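PDB 3K9D: aldehyde dehydrogenase from Listeria monocytogenes, which probably catalyses oxidation or reduction of an aldehyde or related carbonyl group, with NAD or NADP as the redox partner. Local coordinates for residues T62-W67 and A301-S306; Q68-K73 and T244-T249; I36-K41 and E163-P168; K41-A46 and R156-A161; L361-L366 and L390-S395. All coordinates share one frame; numbering follows the deposited sequence.

How the contacts relate
Contacts 1 and 2 adjoin, their centres 9 Å apart: the first joins the loop between helices 51-62 and 67-85 to the loop before helix 307-313, the second sets the start of helix 67-85 on residues 244-249. I66 N to D246 and N247 to G304 O tie them together. Contacts 3 and 4 share K41 and lie along one pairing of helices 33-49 and 148-164. Centre to centre they are 22 to 34 Å from contacts 1 and 2, with which they alternate along the chain, so distant parts of the sequence are interlocked. Contact 5 follows in series, its centre about 40 Å from theirs, across the chain's centre, by the seven-stranded parallel sheet. Contacts 2 and 5 both reach the second subunit.

Contact 1. Residues T62-W67 and A301-S306; sequences TGFGIW and AIVGKS
F64 lies against the turn of V303 and G304. Its CB rests 4.2 Å from G304 CA. CG sits beside the backbone N, opposite the carbonyl carbon (chi1 -55°), which sends the ring along V303. CD1 comes 3.1 Å from V303 O, with CE1 a little further from the same oxygen. At the far end CE2 and CZ lie under the valine methyl CG1, 4.0 Å from CZ; this methyl stands over the ring centre as a CH-pi contact, 12° off the normal. T62 CB takes the opposite face, nearer the rim, so the ring is sandwiched. The backbones are pinned by a hydrogen bond from G65 N to G304 O, 2.7 Å and nearly straight, in the carbonyl plane. K305 bends at chi2, and its NZ forms a hydrogen bond of 3.1 Å to G63 O from above the carbonyl plane. An ST turn, F64 N to T62 OG1, shapes the chain at the end of helix 51-62. G304 O also accepts from N247. The contact thus joins the link between helices 51-62 and 67-85 to the type II turn at 302-305, just ahead of helix 307-313.

Contact 2. Residues Q68-K73 and T244-T249; sequences QDKVIK and TFDNGT
The F245 ring and the D69 carboxylate are stacked, their planes 20° apart. D69 CB lies over one ring face, 3.9 Å from the centroid, as a CH-pi contact, and the carboxyl CG and OD1 extend over CD1 and CE1. At the ring edge I72 CB is in plane and I72 CG2 is 3.8 Å from CZ, while K73 CG approaches CE2. F245 also packs on L452 of the second subunit. The same carboxylate grips the backbone: D246 N donates to D69 OD2 at 2.7 Å, almost straight, meeting the anti side 24° out of plane. A water links D69 OD2 to T244 O. Residues 244-249 belong to the loop between helix 232-243 and strand 256-260, a region that in aldehyde dehydrogenases leads to the catalytic cysteine. The D246 carboxylate, carried away from its own N by a chi1 of -155°, enters a salt-bridge network in which OD2 accepts three bonds. K70 NZ comes to the syn lone pair at 3.0 Å, T249 OG1 donates to the anti lone pair at 2.6 Å, and K73 NZ arrives from above the plane at 3.1 Å. K73 NZ also bonds N120, and D246 OD1 accepts from I66 N.

Contact 3. Residues I36-K41 and E163-P168; sequences IDTIVK and EKAGCP
The Schellman motif that ends helix 148-164 is what meets I39 and T38 of helix 33-49. G166 carries the positive phi (121°) of the motif, and its N bonds back to E163 O at 3.2 Å; the chain then leaves the helix and passes alongside I39. A165, the residue just before this glycine, points its methyl at the partner helix. Its CB lies 3.9 Å from I39 CA and equally far from T38 O, so it sits on the helix backbone more than on any side chain. The A165 carbonyl oxygen is met by two carbons, T38 CG2 and I39 CG1, the former at 3.8 Å. T38 puts CG2 here because that methyl is anti to the backbone N, while OG1 turns back to bond Q34 O in its own helix. I39 spreads both branches over the outgoing chain. CG1 stands beside the backbone N (chi1 -67°) and carries CD1 to C167 N, 3.7 Å away, whereas CG2 goes to C167 CB at 3.8 Å. Cysteine CB therefore lies against both branches. The side chains meet across the contact through carbon atoms alone, on the outer part of the molecule; I133 of helix 121-134 and M31 of a loop also touch I39. P168 packs on A24, E27 and L28 of helix 6-28. This is a Schellman C-cap, in which the positive-phi glycine turns the chain out of the helix and the residues before and after it, A165 and C167, pack on helix 33-49.

Contact 4. Residues K41-A46 and R156-A161; sequences KAIADA and RIISEA
I157 is the first residue of 156-161 to touch A46: its CG2, anti to the backbone N, lies over the last turn of K41-A46, 3.9 Å from A46 O and close to A46 CB as well. I158, one residue on, faces I43. Its CB lies 3.9 Å from I43 CG2. With CG1 between the backbone N and the carbonyl carbon (chi1 69°), CD1 ends a little further from that same methyl. I158 CG2 turns to the I43 backbone, 4.0 Å from I43 O, and in return I43 CG1 reaches I158 O. The two isoleucines meet obliquely, branch against branch. S159 faces away and bonds I172 O, while E160 lies on the outer side and forms a salt bridge with R156 of the turn before, its hydrogen bond weak. A161 brings the helices closest at side-chain level. Its CB is 3.6 Å from A46 CB and 3.5 Å from A42 O, and A42 CB sits 3.5 Å from A161 O, so the methyls of A42 and A161 each rest on a carbonyl of the other. Three alanines thus let these short segments approach to 8.2 Å between axes, roughly antiparallel, at 143°. The packing carries no polar bond across it, while K41 and D45 form a salt bridge within their own helix. Helix 121-134 closes the isoleucine side, its T129 touching both I43 and I158 and its L130 touching I43 and A44. Y82 of helix 67-85 lies against A44, and A165, just past the end of helix 148-164, abuts A42.

Contact 5. Residues L361-L366 and L390-S395; sequences LSMDIL and LKKPVS
An inverse gamma turn centred on P393 is the striking feature here, and its proline ring is pressed onto M363 and L366 of helix 355-368. The turn is closed by V394 N to K392 O at 2.7 Å, a tight bend that carries the chain from the helix-like residues 390-391 toward strand 396-399. P393 CD is its main contact atom, 4.0 Å from M363 CG and 3.9 Å from L366 CD1, while P393 CG lies by L366 CB. L366 reaches further: with CG opposite the carbonyl carbon (chi1 -69°), its CD1 meets V394 CG1 at 3.7 Å, and CD2 touches the same methyl. M363 lies across K392 at about a right angle, its CG 3.6 Å from K392 CE. Beyond that, SD comes 4.2 Å from K391 O. K392 is folded, with bends at chi2, chi3 and chi4, which lays its aliphatic middle on the helix; CD meets S362 CB at 4.1 Å. The ammonium end makes a cation-pi contact with F388 of the preceding helix 382-391, so a lysine contributes hydrocarbon to a largely buried interface. S362 OG bonds A358 O of its own helix. The contact packs against the seven-stranded parallel sheet near its 396-399 end: L375 of strand 374-378 touches S362, L366, K392 and V394, and P223 of strand 223-226 touches S362 and L366. Strand 396-399, an outermost strand of the chain's own sheet, follows at the dimer interface, where V394 O accepts from R443 NE of the second subunit and S395 makes backbone hydrogen bonds to that subunit.

Contact 1. Residues T62-W67 and A301-S306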
# COMPACT_ATOMS: atom_id res chain seq x y z
N THR A 62 9.34 27.02 -15.76
CA THR A 62 10.27 26.45 -14.78
C THR A 62 11.72 26.83 -15.07
O THR A 62 12.55 26.93 -14.15
CB THR A 62 10.20 24.90 -14.72
OG1 THR A 62 10.55 24.34 -16.00
CG2 THR A 62 8.79 24.43 -14.32
N GLY A 63 12.02 27.02 -16.35
CA GLY A 63 13.40 27.18 -16.81
C GLY A 63 14.17 25.88 -16.94
O GLY A 63 15.35 25.89 -17.29
N PHE A 64 13.52 24.75 -16.65
CA PHE A 64 14.18 23.44 -16.72
C PHE A 64 14.07 22.86 -18.12
O PHE A 64 13.11 23.13 -18.84
CB PHE A 64 13.59 22.38 -15.76
CG PHE A 64 13.55 22.78 -14.30
CD1 PHE A 64 14.37 23.77 -13.78
CD2 PHE A 64 12.69 22.11 -13.44
CE1 PHE A 64 14.31 24.12 -12.43
CE2 PHE A 64 12.62 22.45 -12.09
CZ PHE A 64 13.43 23.45 -11.58
N GLY A 65 15.06 22.06 -18.46
CA GLY A 65 14.99 21.11 -19.55
C GLY A 65 15.13 21.62 -20.97
O GLY A 65 15.59 22.74 -21.21
N ILE A 66 14.73 20.75 -21.89
CA ILE A 66 14.84 20.99 -23.32
C ILE A 66 13.43 20.86 -23.90
O ILE A 66 12.73 19.87 -23.65
CB ILE A 66 15.81 19.97 -23.97
CG1 ILE A 66 17.22 20.15 -23.41
CG2 ILE A 66 15.83 20.11 -25.50
CD1 ILE A 66 18.17 18.99 -23.68
N TRP A 67 12.99 21.88 -24.64
CA TRP A 67 11.65 21.84 -25.26
C TRP A 67 11.37 20.51 -25.96
O TRP A 67 10.42 19.82 -25.59
CB TRP A 67 11.46 23.04 -26.20
CG TRP A 67 10.07 23.21 -26.81
CD1 TRP A 67 8.93 22.48 -26.55
CD2 TRP A 67 9.68 24.20 -27.77
NE1 TRP A 67 7.88 22.94 -27.30
CE2 TRP A 67 8.31 24.00 -28.06
CE3 TRP A 67 10.36 25.23 -28.43
CZ2 TRP A 67 7.61 24.80 -28.97
CZ3 TRP A 67 9.67 26.02 -29.33
CH2 TRP A 67 8.31 25.80 -29.60
N ALA A 301 19.86 25.30 -8.17
CA ALA A 301 20.28 26.13 -9.31
C ALA A 301 20.78 25.33 -10.52
O ALA A 301 20.82 25.84 -11.64
CB ALA A 301 21.34 27.12 -8.86
N ILE A 302 21.14 24.07 -10.29
CA ILE A 302 21.68 23.19 -11.33
C ILE A 302 20.60 22.38 -12.05
O ILE A 302 20.85 21.85 -13.14
CB ILE A 302 22.77 22.23 -10.76
CG1 ILE A 302 22.15 21.22 -9.77
CG2 ILE A 302 23.92 23.01 -10.14
CD1 ILE A 302 23.00 19.98 -9.48
N VAL A 303 19.41 22.30 -11.45
CA VAL A 303 18.37 21.35 -11.86
C VAL A 303 17.80 21.65 -13.24
O VAL A 303 17.31 22.75 -13.49
CB VAL A 303 17.22 21.26 -10.80
CG1 VAL A 303 16.05 20.42 -11.32
CG2 VAL A 303 17.75 20.67 -9.48
N GLY A 304 17.92 20.67 -14.14
CA GLY A 304 17.43 20.77 -15.51
C GLY A 304 18.12 21.81 -16.38
O GLY A 304 17.53 22.27 -17.38
N LYS A 305 19.35 22.16 -16.03
CA LYS A 305 20.08 23.21 -16.76
C LYS A 305 21.16 22.62 -17.65
O LYS A 305 21.65 21.52 -17.40
CB LYS A 305 20.67 24.25 -15.80
CG LYS A 305 19.66 24.99 -14.91
CD LYS A 305 18.59 25.74 -15.72
CE LYS A 305 18.10 26.97 -14.96
NZ LYS A 305 17.24 27.85 -15.80
N SER A 306 21.52 23.36 -18.69
CA SER A 306 22.55 22.95 -19.62
C SER A 306 23.94 22.89 -18.96
O SER A 306 24.19 23.52 -17.93
CB SER A 306 22.59 23.92 -20.78
OG SER A 306 23.21 25.12 -20.38
O HOH W 1 15.02 28.02 -13.46

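Contact 2. Residues Q68-K73 and T244-T249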
# COMPACT_ATOMS: atom_id res chain seq x y z
N GLN A 68 12.21 20.13 -26.92
CA GLN A 68 12.10 18.86 -27.66
C GLN A 68 11.86 17.64 -26.75
O GLN A 68 10.96 16.84 -27.00
CB GLN A 68 13.35 18.62 -28.52
CG GLN A 68 13.24 17.44 -29.51
CD GLN A 68 14.47 17.24 -30.40
OE1 GLN A 68 15.33 18.12 -30.51
NE2 GLN A 68 14.54 16.08 -31.06
N ASP A 69 12.68 17.52 -25.70
CA ASP A 69 12.60 16.40 -24.77
C ASP A 69 11.29 16.33 -23.96
O ASP A 69 10.76 15.25 -23.73
CB ASP A 69 13.82 16.38 -23.85
CG ASP A 69 15.13 16.01 -24.60
OD1 ASP A 69 15.08 15.55 -25.76
OD2 ASP A 69 16.20 16.15 -24.00
N LYS A 70 10.79 17.50 -23.54
CA LYS A 70 9.49 17.60 -22.85
C LYS A 70 8.30 17.24 -23.75
O LYS A 70 7.26 16.80 -23.25
CB LYS A 70 9.30 19.00 -22.27
CG LYS A 70 9.79 19.19 -20.86
CD LYS A 70 10.25 20.63 -20.62
CE LYS A 70 10.11 21.04 -19.16
NZ LYS A 70 10.70 20.01 -18.22
N VAL A 71 8.44 17.43 -25.07
CA VAL A 71 7.42 16.99 -26.04
C VAL A 71 7.33 15.46 -26.03
O VAL A 71 6.24 14.90 -25.96
CB VAL A 71 7.65 17.54 -27.48
CG1 VAL A 71 6.66 16.92 -28.49
CG2 VAL A 71 7.54 19.04 -27.53
N ILE A 72 8.48 14.80 -26.09
CA ILE A 72 8.58 13.33 -25.96
C ILE A 72 7.95 12.80 -24.65
O ILE A 72 7.25 11.78 -24.64
CB ILE A 72 10.07 12.86 -26.12
CG1 ILE A 72 10.58 13.16 -27.54
CG2 ILE A 72 10.24 11.37 -25.82
CD1 ILE A 72 12.09 13.26 -27.62
N LYS A 73 8.16 13.54 -23.55
CA LYS A 73 7.60 13.15 -22.24
C LYS A 73 6.10 13.28 -22.24
O LYS A 73 5.39 12.49 -21.62
CB LYS A 73 8.18 14.03 -21.14
CG LYS A 73 9.64 13.77 -20.85
CD LYS A 73 10.27 14.95 -20.13
CE LYS A 73 9.82 15.01 -18.70
NZ LYS A 73 10.53 16.07 -17.94
N THR A 244 21.46 13.24 -20.57
CA THR A 244 21.22 14.55 -21.19
C THR A 244 19.75 14.82 -21.51
O THR A 244 19.40 15.95 -21.85
CB THR A 244 22.02 14.72 -22.50
OG1 THR A 244 21.55 13.77 -23.47
CG2 THR A 244 23.51 14.49 -22.28
N PHE A 245 18.90 13.80 -21.44
CA PHE A 245 17.47 13.94 -21.72
C PHE A 245 16.78 14.93 -20.78
O PHE A 245 16.70 14.68 -19.58
CB PHE A 245 16.76 12.58 -21.67
CG PHE A 245 15.37 12.61 -22.25
CD1 PHE A 245 15.18 12.59 -23.63
CD2 PHE A 245 14.26 12.67 -21.43
CE1 PHE A 245 13.91 12.62 -24.17
CE2 PHE A 245 12.98 12.71 -21.98
CZ PHE A 245 12.81 12.68 -23.34
N ASP A 246 16.31 16.04 -21.35
CA ASP A 246 15.70 17.15 -20.61
C ASP A 246 16.67 17.77 -19.58
O ASP A 246 16.25 18.23 -18.52
CB ASP A 246 14.37 16.71 -19.96
CG ASP A 246 13.41 17.87 -19.71
OD1 ASP A 246 13.22 18.68 -20.63
OD2 ASP A 246 12.85 17.95 -18.59
N ASN A 247 17.96 17.76 -19.92
CA ASN A 247 19.07 18.08 -18.99
C ASN A 247 19.00 17.34 -17.63
O ASN A 247 19.27 17.92 -16.59
CB ASN A 247 19.18 19.61 -18.76
CG ASN A 247 19.31 20.40 -20.06
OD1 ASN A 247 19.99 19.98 -20.99
ND2 ASN A 247 18.68 21.56 -20.11
N GLY A 248 18.61 16.06 -17.65
CA GLY A 248 18.67 15.18 -16.47
C GLY A 248 17.56 15.27 -15.42
O GLY A 248 17.77 14.90 -14.26
N THR A 249 16.38 15.76 -15.80
CA THR A 249 15.26 15.94 -14.85
C THR A 249 14.53 14.67 -14.40
O THR A 249 13.81 14.69 -13.40
CB THR A 249 14.16 16.85 -15.44
OG1 THR A 249 13.80 16.34 -16.72
CG2 THR A 249 14.65 18.28 -15.56
O HOH W 2 19.20 15.86 -24.63

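Contact 3. Residues I36-K41 and E163-P168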
# COMPACT_ATOMS: atom_id res chain seq x y z
N ILE A 36 -16.03 4.58 -19.15
CA ILE A 36 -14.72 5.00 -18.61
C ILE A 36 -13.62 5.12 -19.68
O ILE A 36 -12.91 6.15 -19.74
CB ILE A 36 -14.25 4.06 -17.43
CG1 ILE A 36 -15.13 4.23 -16.18
CG2 ILE A 36 -12.71 4.15 -17.16
CD1 ILE A 36 -14.91 5.49 -15.34
N ASP A 37 -13.49 4.08 -20.51
CA ASP A 37 -12.42 3.99 -21.51
C ASP A 37 -12.54 5.04 -22.60
O ASP A 37 -11.53 5.49 -23.13
CB ASP A 37 -12.33 2.58 -22.12
CG ASP A 37 -11.83 1.54 -21.14
OD1 ASP A 37 -11.26 1.93 -20.10
OD2 ASP A 37 -12.01 0.33 -21.41
N THR A 38 -13.79 5.40 -22.92
CA THR A 38 -14.10 6.53 -23.79
C THR A 38 -13.53 7.85 -23.28
O THR A 38 -12.96 8.62 -24.04
CB THR A 38 -15.64 6.63 -24.01
OG1 THR A 38 -16.08 5.52 -24.79
CG2 THR A 38 -16.03 7.92 -24.74
N ILE A 39 -13.67 8.11 -21.98
CA ILE A 39 -13.11 9.30 -21.35
C ILE A 39 -11.58 9.26 -21.33
O ILE A 39 -10.94 10.26 -21.65
CB ILE A 39 -13.67 9.46 -19.91
CG1 ILE A 39 -15.17 9.76 -19.96
CG2 ILE A 39 -12.91 10.55 -19.14
CD1 ILE A 39 -15.93 9.23 -18.73
N VAL A 40 -11.02 8.11 -20.94
CA VAL A 40 -9.57 7.86 -20.92
C VAL A 40 -8.92 8.18 -22.29
O VAL A 40 -7.91 8.88 -22.36
CB VAL A 40 -9.29 6.39 -20.51
CG1 VAL A 40 -7.87 5.93 -20.87
CG2 VAL A 40 -9.54 6.19 -19.01
N LYS A 41 -9.54 7.68 -23.36
CA LYS A 41 -9.08 7.92 -24.74
C LYS A 41 -9.14 9.41 -25.10
O LYS A 41 -8.23 9.92 -25.78
CB LYS A 41 -9.89 7.05 -25.71
CG LYS A 41 -9.98 7.51 -27.19
CD LYS A 41 -8.83 7.02 -28.04
CE LYS A 41 -9.31 6.64 -29.44
NZ LYS A 41 -9.78 7.82 -30.24
N GLU A 163 -14.70 15.83 -20.16
CA GLU A 163 -16.09 16.24 -19.98
C GLU A 163 -16.93 16.14 -21.24
O GLU A 163 -18.11 15.78 -21.18
CB GLU A 163 -16.18 17.64 -19.37
CG GLU A 163 -15.77 17.67 -17.89
CD GLU A 163 -15.34 19.04 -17.41
OE1 GLU A 163 -15.78 20.04 -18.00
OE2 GLU A 163 -14.58 19.12 -16.43
N LYS A 164 -16.31 16.45 -22.39
CA LYS A 164 -16.93 16.29 -23.71
C LYS A 164 -17.19 14.81 -24.03
O LYS A 164 -18.16 14.47 -24.73
CB LYS A 164 -16.04 16.97 -24.78
CG LYS A 164 -16.63 17.00 -26.18
CD LYS A 164 -15.90 17.97 -27.09
CE LYS A 164 -16.63 18.11 -28.42
NZ LYS A 164 -16.12 19.23 -29.26
N ALA A 165 -16.32 13.94 -23.52
CA ALA A 165 -16.46 12.49 -23.64
C ALA A 165 -17.44 11.86 -22.63
O ALA A 165 -17.67 10.64 -22.68
CB ALA A 165 -15.09 11.85 -23.50
N GLY A 166 -17.98 12.66 -21.71
CA GLY A 166 -18.96 12.17 -20.74
C GLY A 166 -18.61 12.29 -19.26
O GLY A 166 -19.47 12.09 -18.40
N CYS A 167 -17.36 12.62 -18.96
CA CYS A 167 -16.89 12.75 -17.59
C CYS A 167 -17.59 13.87 -16.80
O CYS A 167 -17.80 14.96 -17.33
CB CYS A 167 -15.37 12.98 -17.59
SG CYS A 167 -14.58 12.92 -15.99
N PRO A 168 -17.97 13.58 -15.54
CA PRO A 168 -18.55 14.60 -14.66
C PRO A 168 -17.57 15.74 -14.40
O PRO A 168 -16.37 15.49 -14.25
CB PRO A 168 -18.77 13.84 -13.35
CG PRO A 168 -18.75 12.41 -13.72
CD PRO A 168 -17.87 12.27 -14.87

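Contact 4. Residues K41-A46 and R156-A161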
# COMPACT_ATOMS: atom_id res chain seq x y z
N LYS A 41 -9.54 7.68 -23.36
CA LYS A 41 -9.08 7.92 -24.74
C LYS A 41 -9.14 9.41 -25.10
O LYS A 41 -8.23 9.92 -25.78
CB LYS A 41 -9.89 7.05 -25.71
CG LYS A 41 -9.98 7.51 -27.19
CD LYS A 41 -8.83 7.02 -28.04
CE LYS A 41 -9.31 6.64 -29.44
NZ LYS A 41 -9.78 7.82 -30.24
N ALA A 42 -10.18 10.10 -24.65
CA ALA A 42 -10.32 11.55 -24.88
C ALA A 42 -9.24 12.36 -24.16
O ALA A 42 -8.78 13.39 -24.68
CB ALA A 42 -11.68 12.01 -24.45
N ILE A 43 -8.85 11.90 -22.97
CA ILE A 43 -7.78 12.53 -22.19
C ILE A 43 -6.44 12.34 -22.90
O ILE A 43 -5.64 13.29 -23.04
CB ILE A 43 -7.73 11.97 -20.72
CG1 ILE A 43 -8.98 12.39 -19.96
CG2 ILE A 43 -6.48 12.44 -19.98
CD1 ILE A 43 -9.29 11.56 -18.67
N ALA A 44 -6.21 11.11 -23.36
CA ALA A 44 -5.00 10.75 -24.06
C ALA A 44 -4.86 11.55 -25.36
O ALA A 44 -3.77 12.06 -25.66
CB ALA A 44 -4.97 9.26 -24.35
N ASP A 45 -5.94 11.67 -26.09
CA ASP A 45 -5.94 12.43 -27.32
C ASP A 45 -5.66 13.89 -27.07
O ASP A 45 -4.82 14.44 -27.72
CB ASP A 45 -7.21 12.24 -28.10
CG ASP A 45 -7.29 10.91 -28.73
OD1 ASP A 45 -6.31 10.22 -28.81
OD2 ASP A 45 -8.37 10.55 -29.14
N ALA A 46 -6.35 14.50 -26.12
CA ALA A 46 -6.12 15.90 -25.76
C ALA A 46 -4.70 16.19 -25.27
O ALA A 46 -4.12 17.21 -25.62
CB ALA A 46 -7.14 16.37 -24.75
N ARG A 156 -6.77 22.10 -17.44
CA ARG A 156 -7.85 22.71 -18.22
C ARG A 156 -8.14 21.96 -19.52
O ARG A 156 -9.30 21.66 -19.84
CB ARG A 156 -7.53 24.18 -18.53
CG ARG A 156 -8.75 24.99 -19.00
CD ARG A 156 -8.35 26.29 -19.68
NE ARG A 156 -7.59 26.07 -20.91
CZ ARG A 156 -8.12 25.89 -22.12
NH1 ARG A 156 -9.44 25.91 -22.28
NH2 ARG A 156 -7.33 25.71 -23.17
N ILE A 157 -7.07 21.62 -20.25
CA ILE A 157 -7.16 20.96 -21.56
C ILE A 157 -7.72 19.53 -21.48
O ILE A 157 -8.66 19.20 -22.21
CB ILE A 157 -5.80 20.98 -22.33
CG1 ILE A 157 -5.55 22.38 -22.91
CG2 ILE A 157 -5.77 19.94 -23.46
CD1 ILE A 157 -4.15 22.56 -23.48
N ILE A 158 -7.17 18.69 -20.61
CA ILE A 158 -7.59 17.28 -20.57
C ILE A 158 -8.96 17.10 -19.91
O ILE A 158 -9.66 16.13 -20.19
CB ILE A 158 -6.48 16.35 -19.98
CG1 ILE A 158 -6.29 16.59 -18.49
CG2 ILE A 158 -5.15 16.50 -20.79
CD1 ILE A 158 -5.14 15.81 -17.88
N SER A 159 -9.33 18.07 -19.07
CA SER A 159 -10.58 18.13 -18.32
C SER A 159 -11.74 18.37 -19.27
O SER A 159 -12.76 17.69 -19.21
CB SER A 159 -10.52 19.27 -17.30
OG SER A 159 -11.26 18.98 -16.13
N GLU A 160 -11.58 19.36 -20.15
CA GLU A 160 -12.58 19.69 -21.14
C GLU A 160 -12.85 18.55 -22.12
O GLU A 160 -13.99 18.32 -22.48
CB GLU A 160 -12.21 20.98 -21.88
CG GLU A 160 -12.42 22.24 -21.05
CD GLU A 160 -11.82 23.49 -21.70
OE1 GLU A 160 -11.67 24.50 -20.98
OE2 GLU A 160 -11.50 23.46 -22.91
N ALA A 161 -11.80 17.83 -22.53
CA ALA A 161 -11.96 16.71 -23.47
C ALA A 161 -12.61 15.52 -22.77
O ALA A 161 -13.44 14.83 -23.35
CB ALA A 161 -10.64 16.30 -24.04

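Contact 5. Residues L361-L366 and L390-S395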
# COMPACT_ATOMS: atom_id res chain seq x y z
N LEU A 361 30.31 -1.56 -4.04
CA LEU A 361 30.31 -0.12 -4.18
C LEU A 361 28.90 0.37 -4.49
O LEU A 361 28.45 1.33 -3.86
CB LEU A 361 31.30 0.34 -5.26
CG LEU A 361 31.23 1.81 -5.67
CD1 LEU A 361 31.62 2.75 -4.54
CD2 LEU A 361 32.13 2.01 -6.85
N SER A 362 28.22 -0.28 -5.42
CA SER A 362 26.86 0.13 -5.82
C SER A 362 25.89 0.08 -4.63
O SER A 362 25.15 1.04 -4.41
CB SER A 362 26.32 -0.74 -6.94
OG SER A 362 27.08 -0.59 -8.13
N MET A 363 25.95 -1.00 -3.85
CA MET A 363 25.16 -1.13 -2.61
C MET A 363 25.46 -0.01 -1.61
O MET A 363 24.53 0.56 -1.02
CB MET A 363 25.37 -2.51 -1.94
CG MET A 363 24.88 -3.70 -2.76
SD MET A 363 24.93 -5.33 -1.95
CE MET A 363 26.64 -5.45 -1.47
N ASP A 364 26.75 0.33 -1.46
CA ASP A 364 27.22 1.43 -0.57
C ASP A 364 26.68 2.80 -0.99
O ASP A 364 26.26 3.61 -0.14
CB ASP A 364 28.76 1.46 -0.53
CG ASP A 364 29.30 2.12 0.74
OD1 ASP A 364 28.55 2.26 1.73
OD2 ASP A 364 30.50 2.49 0.76
N ILE A 365 26.70 3.06 -2.30
CA ILE A 365 26.09 4.24 -2.91
C ILE A 365 24.62 4.28 -2.57
O ILE A 365 24.14 5.26 -1.98
CB ILE A 365 26.24 4.24 -4.47
CG1 ILE A 365 27.67 4.59 -4.90
CG2 ILE A 365 25.29 5.23 -5.12
CD1 ILE A 365 27.95 4.24 -6.35
N LEU A 366 23.91 3.21 -2.92
CA LEU A 366 22.47 3.15 -2.77
C LEU A 366 22.00 3.23 -1.33
O LEU A 366 21.04 3.93 -1.04
CB LEU A 366 21.90 1.90 -3.47
CG LEU A 366 21.96 1.90 -5.01
CD1 LEU A 366 21.76 0.50 -5.52
CD2 LEU A 366 20.94 2.86 -5.63
N LEU A 390 19.43 -10.18 -7.89
CA LEU A 390 19.06 -10.77 -6.61
C LEU A 390 19.54 -9.96 -5.40
O LEU A 390 19.12 -10.20 -4.28
CB LEU A 390 19.60 -12.20 -6.54
CG LEU A 390 18.95 -13.29 -7.41
CD1 LEU A 390 19.85 -14.51 -7.49
CD2 LEU A 390 17.60 -13.67 -6.85
N LYS A 391 20.40 -8.97 -5.63
CA LYS A 391 21.14 -8.36 -4.54
C LYS A 391 21.09 -6.84 -4.44
O LYS A 391 21.10 -6.31 -3.32
CB LYS A 391 22.59 -8.87 -4.54
CG LYS A 391 22.75 -10.23 -3.91
CD LYS A 391 24.20 -10.65 -3.80
CE LYS A 391 24.31 -11.96 -3.01
NZ LYS A 391 23.61 -13.12 -3.65
N LYS A 392 21.07 -6.14 -5.57
CA LYS A 392 21.09 -4.67 -5.56
C LYS A 392 19.79 -4.11 -4.99
O LYS A 392 18.71 -4.46 -5.47
CB LYS A 392 21.31 -4.09 -6.98
CG LYS A 392 22.61 -4.53 -7.70
CD LYS A 392 23.88 -3.97 -7.07
CE LYS A 392 24.54 -4.98 -6.14
NZ LYS A 392 24.94 -6.30 -6.73
N PRO A 393 19.89 -3.24 -3.95
CA PRO A 393 18.66 -2.79 -3.28
C PRO A 393 17.89 -1.72 -4.06
O PRO A 393 17.87 -0.55 -3.67
CB PRO A 393 19.18 -2.26 -1.93
CG PRO A 393 20.61 -1.78 -2.24
CD PRO A 393 21.11 -2.64 -3.38
N VAL A 394 17.29 -2.13 -5.17
CA VAL A 394 16.50 -1.24 -6.03
C VAL A 394 15.19 -1.91 -6.38
O VAL A 394 15.04 -3.11 -6.17
CB VAL A 394 17.24 -0.83 -7.36
CG1 VAL A 394 18.49 -0.01 -7.06
CG2 VAL A 394 17.55 -2.05 -8.22
N SER A 395 14.25 -1.15 -6.92
CA SER A 395 12.98 -1.71 -7.39
C SER A 395 12.95 -1.91 -8.89
O SER A 395 12.15 -2.71 -9.41
CB SER A 395 11.83 -0.81 -6.97
OG SER A 395 11.81 -0.68 -5.55